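Long-range contacts in hypothetical protein Atu1826 (Agrobacterium tumefaciens, PDB 2I3D), which is of unknown function but has an alpha/beta hydrolase fold and is probably a hydrolase: residues B[47-52]-B[109-114]; B[51-56]-B[85-90]; B[132-137]-B[159-164]; B[150-155]-B[172-177]. One frame throughout, in Å; residues are numbered along the deposited sequence.

The four contacts spread along the central sheet of an alpha/beta hydrolase fold. Interactions 1 and 2 share Ile51 and Ile52 on strand 49-53, with centres about 13 Å apart, and Ala110 CB meets Phe85 CE2 at 3.5 Å between them. Interaction 2 touches interaction 3 where Leu53 CB packs 3.6 Å from Gly132 O. Interactions 3 and 4 have centres about 12 Å apart and meet where Ala133 CB lies 3.7 Å from Ser151 CB. Interactions 1 and 4 lie about 21 Å apart, centre to centre, on opposite sides of the chain's centre. Ser130, His212 and Asp179 probably form a catalytic triad. Interaction 3 contains Gly132 of the likely nucleophile elbow, and Ala153 of interaction 4 touches His212.

Interaction 1. Residues B[47-52]-B[109-114]; sequences APIAII and SALDWV
Ile49 and Ile51 of the strand meet Leu111 and Val114 of the helix in a purely apolar contact. The closest pairs are Ile49 CG2 to Val114 CG1 and Ile51 CG1 to Leu111 CD1, both at 3.8 Å. Val114 is divided between the two isoleucines. Its CG1 branch lies against CG1, CG2 and CD1 of Ile49. Its CG2 branch faces Ile51 CD1 at 4.1 Å. Leu111 works through one methyl, CD1, which touches CG1 and CD1 of Ile51 and also reaches Ile49 CG2 at 4.0 Å. Its CG stands opposite the backbone N (chi1 -174°), and this swings the branched end in toward the strand. Val114 slides past each isoleucine in the opposite direction.

Ile49 and Ile51 are two residues apart in the strand, so both point to the helix, while Ala50 points away. Leu111 and Val114 are three apart, nearly one helical turn. The axes of strand 49-52 and helix 109-114 come within 9.6 Å and run at 151°, close to antiparallel. This is the packing of helix 101-117 on one face of the central sheet. On the other face, Ala50 and Ile52 pack on helix 66-77. Val114 also touches Thr81 and Leu83 of the neighbouring strand, and so spans two strands. At the far side of the helix, Asp112 forms a salt bridge with Arg143.

No hydrogen bond crosses between the segments. All four touching residues are buried, so the helix is held here by shape and the exclusion of water, through branched methyl groups.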
# COMPACT_ATOMS: atom_id res chain seq x y z
N ALA B 47 -23.28 1.77 -18.69
CA ALA B 47 -22.88 1.69 -17.26
C ALA B 47 -22.07 2.93 -16.87
O ALA B 47 -21.29 3.46 -17.68
CB ALA B 47 -22.11 0.43 -16.96
N PRO B 48 -22.22 3.39 -15.62
CA PRO B 48 -21.45 4.55 -15.20
C PRO B 48 -19.97 4.19 -15.14
O PRO B 48 -19.64 3.02 -14.98
CB PRO B 48 -21.97 4.83 -13.79
CG PRO B 48 -22.41 3.48 -13.27
CD PRO B 48 -23.04 2.85 -14.52
N ILE B 49 -19.12 5.20 -15.31
CA ILE B 49 -17.67 5.06 -15.23
C ILE B 49 -17.14 5.47 -13.84
O ILE B 49 -17.56 6.47 -13.28
CB ILE B 49 -16.96 5.88 -16.32
CG1 ILE B 49 -17.31 5.28 -17.71
CG2 ILE B 49 -15.44 5.88 -16.14
CD1 ILE B 49 -17.13 6.23 -18.88
N ALA B 50 -16.19 4.71 -13.34
CA ALA B 50 -15.51 5.10 -12.11
C ALA B 50 -14.01 5.22 -12.40
O ALA B 50 -13.43 4.31 -13.00
CB ALA B 50 -15.76 4.08 -11.00
N ILE B 51 -13.40 6.34 -12.01
CA ILE B 51 -11.95 6.56 -12.15
C ILE B 51 -11.36 6.62 -10.74
O ILE B 51 -11.87 7.38 -9.88
CB ILE B 51 -11.65 7.92 -12.85
CG1 ILE B 51 -12.40 7.99 -14.21
CG2 ILE B 51 -10.17 8.14 -13.05
CD1 ILE B 51 -11.95 7.00 -15.32
N ILE B 52 -10.28 5.88 -10.51
CA ILE B 52 -9.68 5.77 -9.17
C ILE B 52 -8.26 6.35 -9.20
O ILE B 52 -7.45 5.91 -10.07
CB ILE B 52 -9.60 4.28 -8.68
CG1 ILE B 52 -10.85 3.49 -9.10
CG2 ILE B 52 -9.32 4.24 -7.16
CD1 ILE B 52 -12.16 3.96 -8.47
N SER B 109 -7.28 12.84 -19.34
CA SER B 109 -6.97 11.95 -20.46
C SER B 109 -7.49 10.56 -20.21
O SER B 109 -8.00 9.89 -21.13
CB SER B 109 -5.48 11.86 -20.74
OG SER B 109 -5.02 13.03 -21.37
N ALA B 110 -7.33 10.11 -18.98
CA ALA B 110 -7.84 8.79 -18.58
C ALA B 110 -9.35 8.69 -18.72
O ALA B 110 -9.87 7.75 -19.32
CB ALA B 110 -7.42 8.45 -17.11
N LEU B 111 -10.05 9.71 -18.20
CA LEU B 111 -11.51 9.76 -18.32
C LEU B 111 -11.97 9.85 -19.79
O LEU B 111 -12.89 9.13 -20.19
CB LEU B 111 -12.10 10.91 -17.49
CG LEU B 111 -13.64 10.93 -17.45
CD1 LEU B 111 -14.35 9.55 -17.13
CD2 LEU B 111 -14.08 12.00 -16.45
N ASP B 112 -11.26 10.65 -20.58
CA ASP B 112 -11.57 10.75 -22.04
C ASP B 112 -11.42 9.38 -22.71
O ASP B 112 -12.26 8.97 -23.55
CB ASP B 112 -10.62 11.74 -22.73
CG ASP B 112 -10.89 13.19 -22.37
OD1 ASP B 112 -11.95 13.55 -21.79
OD2 ASP B 112 -10.01 14.01 -22.71
N TRP B 113 -10.33 8.69 -22.38
CA TRP B 113 -10.07 7.37 -22.96
C TRP B 113 -11.19 6.38 -22.66
O TRP B 113 -11.72 5.73 -23.60
CB TRP B 113 -8.73 6.86 -22.48
CG TRP B 113 -8.36 5.53 -22.99
CD1 TRP B 113 -7.80 5.23 -24.21
CD2 TRP B 113 -8.52 4.28 -22.31
NE1 TRP B 113 -7.58 3.88 -24.30
CE2 TRP B 113 -8.03 3.27 -23.16
CE3 TRP B 113 -9.03 3.92 -21.05
CZ2 TRP B 113 -8.02 1.92 -22.80
CZ3 TRP B 113 -9.03 2.57 -20.69
CH2 TRP B 113 -8.53 1.59 -21.57
N VAL B 114 -11.60 6.26 -21.39
CA VAL B 114 -12.68 5.33 -21.02
C VAL B 114 -13.97 5.75 -21.72
O VAL B 114 -14.70 4.92 -22.27
CB VAL B 114 -12.90 5.18 -19.47
CG1 VAL B 114 -13.93 4.05 -19.17
CG2 VAL B 114 -11.64 4.89 -18.78

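Interaction 2. Residues B[51-56]-B[85-90]; sequences IILHPH and FNFRSI
His54 buries the most surface here, and its ring spans much of the segment 85-90. NE2 accepts a hydrogen bond from Phe87 N at 3.1 Å, nearly straight at 172°, with the donor tilted from the ring plane. At another point of the ring edge, ND1 donates to Pro55 O at 2.7 Å, which lies in the ring plane. These two bonds fix the ring's rotation and imply that ND1 carries the proton. With CG between the backbone N and the carbonyl carbon (chi1 71°), the ring reaches across to the loop. Phe85 O lies at its edge, and Ile90 CG1 is 3.8 Å from CE1.

Phe87 turns the edge of its ring to the face of His54, the planes at 55°; its CD2 is 3.5 Å from His54 CE1. Strands 49-53 and 81-85 are parallel neighbours in the alpha/beta hydrolase sheet, and the contact lies where they run out into loops. Phe87 to Ile90 form a type II beta turn. Water 1 donates to Ile52 O and Phe85 O. Water 2 donates to Phe85 O and accepts from His54 N. Both waters bridge the diverging chains.

In the conformer described, Leu53 runs alongside Phe85, whose ring edge meets Ile51 CG2 at 4.2 Å.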
# COMPACT_ATOMS: atom_id res chain seq x y z
N ILE B 51 -13.40 6.34 -12.01
CA ILE B 51 -11.95 6.56 -12.15
C ILE B 51 -11.36 6.62 -10.74
O ILE B 51 -11.87 7.38 -9.88
CB ILE B 51 -11.65 7.92 -12.85
CG1 ILE B 51 -12.40 7.99 -14.21
CG2 ILE B 51 -10.17 8.14 -13.05
CD1 ILE B 51 -11.95 7.00 -15.32
N ILE B 52 -10.28 5.88 -10.51
CA ILE B 52 -9.68 5.77 -9.17
C ILE B 52 -8.26 6.35 -9.20
O ILE B 52 -7.45 5.91 -10.07
CB ILE B 52 -9.60 4.28 -8.68
CG1 ILE B 52 -10.85 3.49 -9.10
CG2 ILE B 52 -9.32 4.24 -7.16
CD1 ILE B 52 -12.16 3.96 -8.47
N LEU B 53 -7.96 7.29 -8.29
CA LEU B 53 -6.73 8.09 -8.32
C LEU B 53 -5.87 7.85 -7.08
O LEU B 53 -6.38 7.83 -5.97
CB LEU B 53 -7.06 9.59 -8.48
CG LEU B 53 -7.90 9.88 -9.74
CD1 LEU B 53 -8.41 11.33 -9.77
CD2 LEU B 53 -7.09 9.50 -11.00
N HIS B 54 -4.57 7.64 -7.29
CA HIS B 54 -3.69 7.18 -6.19
C HIS B 54 -2.92 8.32 -5.46
O HIS B 54 -2.92 9.48 -5.92
CB HIS B 54 -2.74 6.08 -6.73
CG HIS B 54 -1.68 6.57 -7.67
ND1 HIS B 54 -0.60 7.31 -7.25
CD2 HIS B 54 -1.51 6.35 -9.00
CE1 HIS B 54 0.19 7.55 -8.29
NE2 HIS B 54 -0.33 6.97 -9.36
N PRO B 55 -2.27 8.01 -4.31
CA PRO B 55 -1.47 8.99 -3.60
C PRO B 55 -0.20 9.48 -4.28
O PRO B 55 0.24 8.92 -5.31
CB PRO B 55 -1.07 8.27 -2.28
CG PRO B 55 -2.16 7.24 -2.10
CD PRO B 55 -2.46 6.76 -3.53
N HIS B 56 0.40 10.49 -3.66
CA HIS B 56 1.69 11.00 -4.12
C HIS B 56 2.77 9.91 -3.95
O HIS B 56 2.71 9.12 -3.00
CB HIS B 56 2.05 12.21 -3.27
CG HIS B 56 3.16 13.03 -3.82
ND1 HIS B 56 4.49 12.67 -3.69
CD2 HIS B 56 3.15 14.24 -4.42
CE1 HIS B 56 5.25 13.62 -4.23
NE2 HIS B 56 4.45 14.58 -4.69
N PHE B 85 -5.24 4.00 -12.69
CA PHE B 85 -4.01 4.14 -13.50
C PHE B 85 -2.90 4.85 -12.73
O PHE B 85 -3.16 5.51 -11.73
CB PHE B 85 -4.33 4.93 -14.79
CG PHE B 85 -4.56 6.41 -14.56
CD1 PHE B 85 -3.51 7.32 -14.71
CD2 PHE B 85 -5.83 6.88 -14.16
CE1 PHE B 85 -3.70 8.69 -14.46
CE2 PHE B 85 -6.01 8.27 -13.90
CZ PHE B 85 -4.95 9.15 -14.06
N ASN B 86 -1.67 4.71 -13.22
CA ASN B 86 -0.52 5.34 -12.62
C ASN B 86 -0.34 6.72 -13.20
O ASN B 86 -0.33 6.88 -14.43
CB ASN B 86 0.73 4.50 -12.85
CG ASN B 86 0.88 3.39 -11.84
OD1 ASN B 86 0.34 3.47 -10.71
ND2 ASN B 86 1.63 2.34 -12.21
N PHE B 87 -0.19 7.71 -12.33
CA PHE B 87 0.14 9.07 -12.80
C PHE B 87 1.47 9.07 -13.55
O PHE B 87 2.30 8.16 -13.35
CB PHE B 87 0.21 10.09 -11.66
CG PHE B 87 -1.14 10.49 -11.11
CD1 PHE B 87 -2.14 11.03 -11.94
CD2 PHE B 87 -1.39 10.36 -9.73
CE1 PHE B 87 -3.40 11.39 -11.39
CE2 PHE B 87 -2.62 10.75 -9.16
CZ PHE B 87 -3.64 11.25 -9.99
N ARG B 88 1.69 10.08 -14.40
CA ARG B 88 3.03 10.27 -15.03
C ARG B 88 4.15 10.05 -14.03
O ARG B 88 4.09 10.54 -12.87
CB ARG B 88 3.16 11.69 -15.62
CG ARG B 88 3.07 12.82 -14.59
CD ARG B 88 2.98 14.21 -15.29
NE ARG B 88 1.83 14.29 -16.19
CZ ARG B 88 1.71 15.21 -17.15
NH1 ARG B 88 2.66 16.13 -17.28
NH2 ARG B 88 0.64 15.22 -17.95
N SER B 89 5.18 9.31 -14.50
CA SER B 89 6.44 8.97 -13.77
C SER B 89 6.30 7.73 -12.90
O SER B 89 7.32 7.19 -12.49
CB SER B 89 6.97 10.12 -12.92
OG SER B 89 6.38 10.12 -11.61
N ILE B 90 5.06 7.31 -12.59
CA ILE B 90 4.83 6.16 -11.70
C ILE B 90 4.72 4.83 -12.52
O ILE B 90 4.02 4.76 -13.54
CB ILE B 90 3.51 6.39 -10.88
CG1 ILE B 90 3.46 7.81 -10.23
CG2 ILE B 90 3.22 5.22 -9.91
CD1 ILE B 90 4.55 8.10 -9.22
O HOH W 1 -4.98 4.77 -9.57
O HOH W 2 -3.99 7.88 -10.28

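Interaction 3. Residues B[132-137]-B[159-164]; sequences GAWIGM and YDFSFL
Ala133 begins the contact lightly, its O 4.3 Å from Phe161 CE1. Trp134 carries most of it. Its CG is opposite the backbone N (chi1 -180°), which extends the indole from the helix into the loop 159-164. Tyr159 CB sits over the five-membered ring, 3.4 Å from its centroid, in a CH-pi contact. The Tyr159 ring then continues over the six-membered ring as an offset stack, planes at 20°. The indole edge points to the face of Phe161, with CD1 above its centre. NE1 donates to Asp160 O at 2.9 Å, staying in the indole plane but approaching from above the carbonyl plane. Asp160 OD1 in turn accepts from Ser162 N in an Asx turn, and from Ser162 OG.

Met137, a selenomethionine with two conformers, comes one turn later. In the one described, SE lies at the edge of Phe161, a Met-aromatic contact, 4.0 Å from CE1. A bend at chi3 (82°) brings CE near Leu164 CD1, though how close is doubtful. Its backbone O meets Phe163 CE1 at 3.4 Å.

This aromatic cluster packs the loop on helix 131-142, which follows the likely nucleophile elbow. Met137 also rests on Phe149 and Ser151 of strand 146-152, while Phe161 and Leu164 reach helix 184-195.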
# COMPACT_ATOMS: atom_id res chain seq x y z
N GLY B 132 -4.43 11.89 -4.60
CA GLY B 132 -5.46 11.48 -5.55
C GLY B 132 -6.83 12.12 -5.29
O GLY B 132 -7.56 12.35 -6.24
N ALA B 133 -7.17 12.39 -4.01
CA ALA B 133 -8.47 13.01 -3.71
C ALA B 133 -8.43 14.47 -4.18
O ALA B 133 -9.47 15.04 -4.58
CB ALA B 133 -8.75 12.96 -2.21
N TRP B 134 -7.27 15.12 -4.04
CA TRP B 134 -7.16 16.51 -4.53
C TRP B 134 -7.29 16.58 -6.06
O TRP B 134 -8.07 17.41 -6.62
CB TRP B 134 -5.83 17.10 -4.04
CG TRP B 134 -5.56 18.53 -4.43
CD1 TRP B 134 -6.30 19.64 -4.13
CD2 TRP B 134 -4.43 18.97 -5.19
NE1 TRP B 134 -5.71 20.78 -4.71
CE2 TRP B 134 -4.55 20.39 -5.34
CE3 TRP B 134 -3.35 18.31 -5.82
CZ2 TRP B 134 -3.60 21.15 -6.04
CZ3 TRP B 134 -2.42 19.04 -6.49
CH2 TRP B 134 -2.53 20.44 -6.60
N ILE B 135 -6.51 15.73 -6.76
CA ILE B 135 -6.73 15.64 -8.21
C ILE B 135 -8.20 15.26 -8.56
O ILE B 135 -8.82 15.85 -9.47
CB ILE B 135 -5.75 14.65 -8.87
CG1 ILE B 135 -4.28 15.01 -8.51
CG2 ILE B 135 -6.02 14.56 -10.41
CD1 ILE B 135 -3.81 16.35 -9.14
N GLY B 136 -8.78 14.31 -7.81
CA GLY B 136 -10.14 13.89 -8.09
C GLY B 136 -11.15 15.02 -7.98
O GLY B 136 -12.06 15.15 -8.82
N MSE B 137 -11.00 15.83 -6.94
CA MSE B 137 -11.97 16.92 -6.75
C MSE B 137 -11.77 18.01 -7.82
O MSE B 137 -12.75 18.69 -8.19
CB MSE B 137 -12.00 17.43 -5.31
CG MSE B 137 -12.44 16.32 -4.32
SE MSE B 137 -12.91 16.92 -2.55
CE MSE B 137 -14.76 17.46 -2.95
N TYR B 159 -2.53 20.97 0.15
CA TYR B 159 -2.98 21.29 -1.21
C TYR B 159 -4.20 22.19 -1.08
O TYR B 159 -4.97 22.08 -0.11
CB TYR B 159 -3.34 20.03 -2.00
CG TYR B 159 -2.12 19.15 -2.17
CD1 TYR B 159 -1.05 19.56 -2.98
CD2 TYR B 159 -2.03 17.91 -1.56
CE1 TYR B 159 0.06 18.78 -3.16
CE2 TYR B 159 -0.88 17.11 -1.73
CZ TYR B 159 0.16 17.57 -2.50
OH TYR B 159 1.26 16.78 -2.69
N ASP B 160 -4.35 23.07 -2.06
CA ASP B 160 -5.39 24.09 -2.07
C ASP B 160 -6.72 23.53 -2.60
O ASP B 160 -6.86 23.24 -3.78
CB ASP B 160 -4.88 25.25 -2.94
CG ASP B 160 -5.89 26.38 -3.08
OD1 ASP B 160 -6.83 26.47 -2.23
OD2 ASP B 160 -5.71 27.19 -4.03
N PHE B 161 -7.73 23.43 -1.74
CA PHE B 161 -9.07 22.97 -2.20
C PHE B 161 -10.07 24.11 -2.47
O PHE B 161 -11.28 23.87 -2.60
CB PHE B 161 -9.67 22.02 -1.15
CG PHE B 161 -9.07 20.65 -1.18
CD1 PHE B 161 -9.78 19.58 -1.69
CD2 PHE B 161 -7.80 20.43 -0.64
CE1 PHE B 161 -9.21 18.28 -1.72
CE2 PHE B 161 -7.19 19.14 -0.60
CZ PHE B 161 -7.92 18.04 -1.15
N SER B 162 -9.57 25.35 -2.50
CA SER B 162 -10.49 26.46 -2.48
C SER B 162 -11.14 26.64 -3.87
O SER B 162 -12.10 27.40 -3.98
CB SER B 162 -9.82 27.74 -1.96
OG SER B 162 -9.05 28.25 -2.96
N PHE B 163 -10.67 25.90 -4.88
CA PHE B 163 -11.36 25.83 -6.21
C PHE B 163 -12.79 25.24 -6.12
O PHE B 163 -13.57 25.37 -7.05
CB PHE B 163 -10.55 25.00 -7.22
CG PHE B 163 -10.38 23.55 -6.80
CD1 PHE B 163 -11.36 22.61 -7.09
CD2 PHE B 163 -9.26 23.14 -6.08
CE1 PHE B 163 -11.23 21.27 -6.67
CE2 PHE B 163 -9.14 21.81 -5.64
CZ PHE B 163 -10.12 20.90 -5.92
N LEU B 164 -13.10 24.52 -5.04
CA LEU B 164 -14.45 23.95 -4.86
C LEU B 164 -15.43 25.04 -4.44
O LEU B 164 -15.75 25.25 -3.24
CB LEU B 164 -14.42 22.89 -3.80
CG LEU B 164 -13.78 21.56 -4.24
CD1 LEU B 164 -13.45 20.69 -3.00
CD2 LEU B 164 -14.67 20.79 -5.28

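Interaction 4. Residues B[150-155]-B[172-177]; sequences MSIAPQ and LIINGD
Strands 150-152 and 172-176 run parallel, 12° apart, with axes 4.7 Å from each other. Met150, Ser151 and Ile152 pair in register with Leu172, Ile173 and Ile174. Ser151 uses both its N and its O: its N donates to Leu172 O at 2.8 Å, and its O accepts from Ile174 N at 3.0 Å. Ala153 N then donates to Ile174 O at 2.8 Å, almost straight at 175°. This last bond carries the pairing one residue past strand 150-152. Ala153 has positive phi and psi, and there the chain turns off the strand.

Met150, Leu172, Ile152 and Ile174 share one face. Ile152 CG1 lies 3.7 Å from Ile174 CG2, the two side chains side by side. Met150, a selenomethionine, meets Leu172 CD2 more loosely through CG, at 4.3 Å. Ser151 and Ile173 occupy the other face. Beyond the strand end, Pro154 CG packs on Ile173 CG2 at 3.9 Å.

The pair belongs to the parallel part of the central sheet, with strand 124-129 next to strand 146-152 and strand 202-207 next to strand 171-176. Helix 218-233 covers the face bearing Met150, Leu172 and Ile174. Helix 184-195 packs on Ile173 across the sheet.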
# COMPACT_ATOMS: atom_id res chain seq x y z
N MSE B 150 -15.65 10.12 -3.97
CA MSE B 150 -15.15 9.71 -2.67
C MSE B 150 -13.77 10.34 -2.55
O MSE B 150 -12.94 10.22 -3.50
CB MSE B 150 -15.02 8.20 -2.61
CG MSE B 150 -16.34 7.50 -2.68
SE MSE B 150 -15.98 5.59 -2.50
CE MSE B 150 -17.82 5.02 -2.76
N SER B 151 -13.51 11.00 -1.41
CA SER B 151 -12.20 11.61 -1.14
C SER B 151 -11.71 11.02 0.16
O SER B 151 -12.25 11.36 1.22
CB SER B 151 -12.28 13.12 -1.03
OG SER B 151 -12.46 13.67 -2.30
N ILE B 152 -10.73 10.12 0.07
CA ILE B 152 -10.19 9.40 1.20
C ILE B 152 -8.91 10.15 1.64
O ILE B 152 -7.98 10.33 0.84
CB ILE B 152 -9.84 7.97 0.83
CG1 ILE B 152 -11.11 7.20 0.45
CG2 ILE B 152 -9.18 7.31 2.03
CD1 ILE B 152 -11.77 7.52 -0.91
N ALA B 153 -8.90 10.61 2.88
CA ALA B 153 -7.72 11.30 3.45
C ALA B 153 -7.26 12.52 2.65
O ALA B 153 -6.08 12.63 2.32
CB ALA B 153 -6.49 10.33 3.62
N PRO B 154 -8.17 13.47 2.38
CA PRO B 154 -7.75 14.68 1.65
C PRO B 154 -6.80 15.54 2.53
O PRO B 154 -6.83 15.41 3.77
CB PRO B 154 -9.08 15.39 1.42
CG PRO B 154 -9.90 15.07 2.65
CD PRO B 154 -9.54 13.57 2.91
N GLN B 155 -5.96 16.41 1.91
CA GLN B 155 -4.91 17.10 2.66
C GLN B 155 -5.08 18.59 2.41
O GLN B 155 -4.29 19.20 1.70
CB GLN B 155 -3.52 16.68 2.16
CG GLN B 155 -3.23 15.19 2.20
CD GLN B 155 -2.16 14.87 1.17
OE1 GLN B 155 -0.97 14.64 1.48
NE2 GLN B 155 -2.59 14.86 -0.08
N LEU B 172 -18.55 11.62 -0.54
CA LEU B 172 -18.04 11.12 0.75
C LEU B 172 -16.63 11.64 0.98
O LEU B 172 -15.77 11.53 0.09
CB LEU B 172 -18.00 9.58 0.66
CG LEU B 172 -17.31 8.88 1.85
CD1 LEU B 172 -18.11 9.03 3.13
CD2 LEU B 172 -17.10 7.42 1.52
N ILE B 173 -16.39 12.17 2.19
CA ILE B 173 -15.03 12.51 2.63
C ILE B 173 -14.82 11.64 3.84
O ILE B 173 -15.65 11.62 4.77
CB ILE B 173 -14.89 14.01 2.95
CG1 ILE B 173 -15.04 14.81 1.66
CG2 ILE B 173 -13.55 14.29 3.61
CD1 ILE B 173 -15.00 16.34 1.82
N ILE B 174 -13.70 10.90 3.85
CA ILE B 174 -13.46 10.00 4.98
C ILE B 174 -12.00 10.13 5.40
O ILE B 174 -11.10 10.15 4.56
CB ILE B 174 -13.93 8.53 4.66
CG1 ILE B 174 -13.66 7.57 5.80
CG2 ILE B 174 -13.30 8.06 3.31
CD1 ILE B 174 -14.68 6.39 5.66
N ASN B 175 -11.78 10.30 6.70
CA ASN B 175 -10.41 10.56 7.23
C ASN B 175 -10.33 9.96 8.61
O ASN B 175 -11.35 9.67 9.23
CB ASN B 175 -10.05 12.07 7.28
CG ASN B 175 -10.94 12.87 8.28
OD1 ASN B 175 -10.45 13.54 9.21
ND2 ASN B 175 -12.25 12.83 8.06
N GLY B 176 -9.12 9.75 9.06
CA GLY B 176 -8.93 9.19 10.41
C GLY B 176 -8.56 10.22 11.47
O GLY B 176 -7.88 11.20 11.20
N ASP B 177 -8.90 9.91 12.73
CA ASP B 177 -8.64 10.89 13.80
C ASP B 177 -7.21 10.74 14.35
O ASP B 177 -6.82 11.49 15.26
CB ASP B 177 -9.69 10.83 14.93
CG ASP B 177 -9.67 9.53 15.71
OD1 ASP B 177 -8.72 8.72 15.57
OD2 ASP B 177 -10.63 9.33 16.51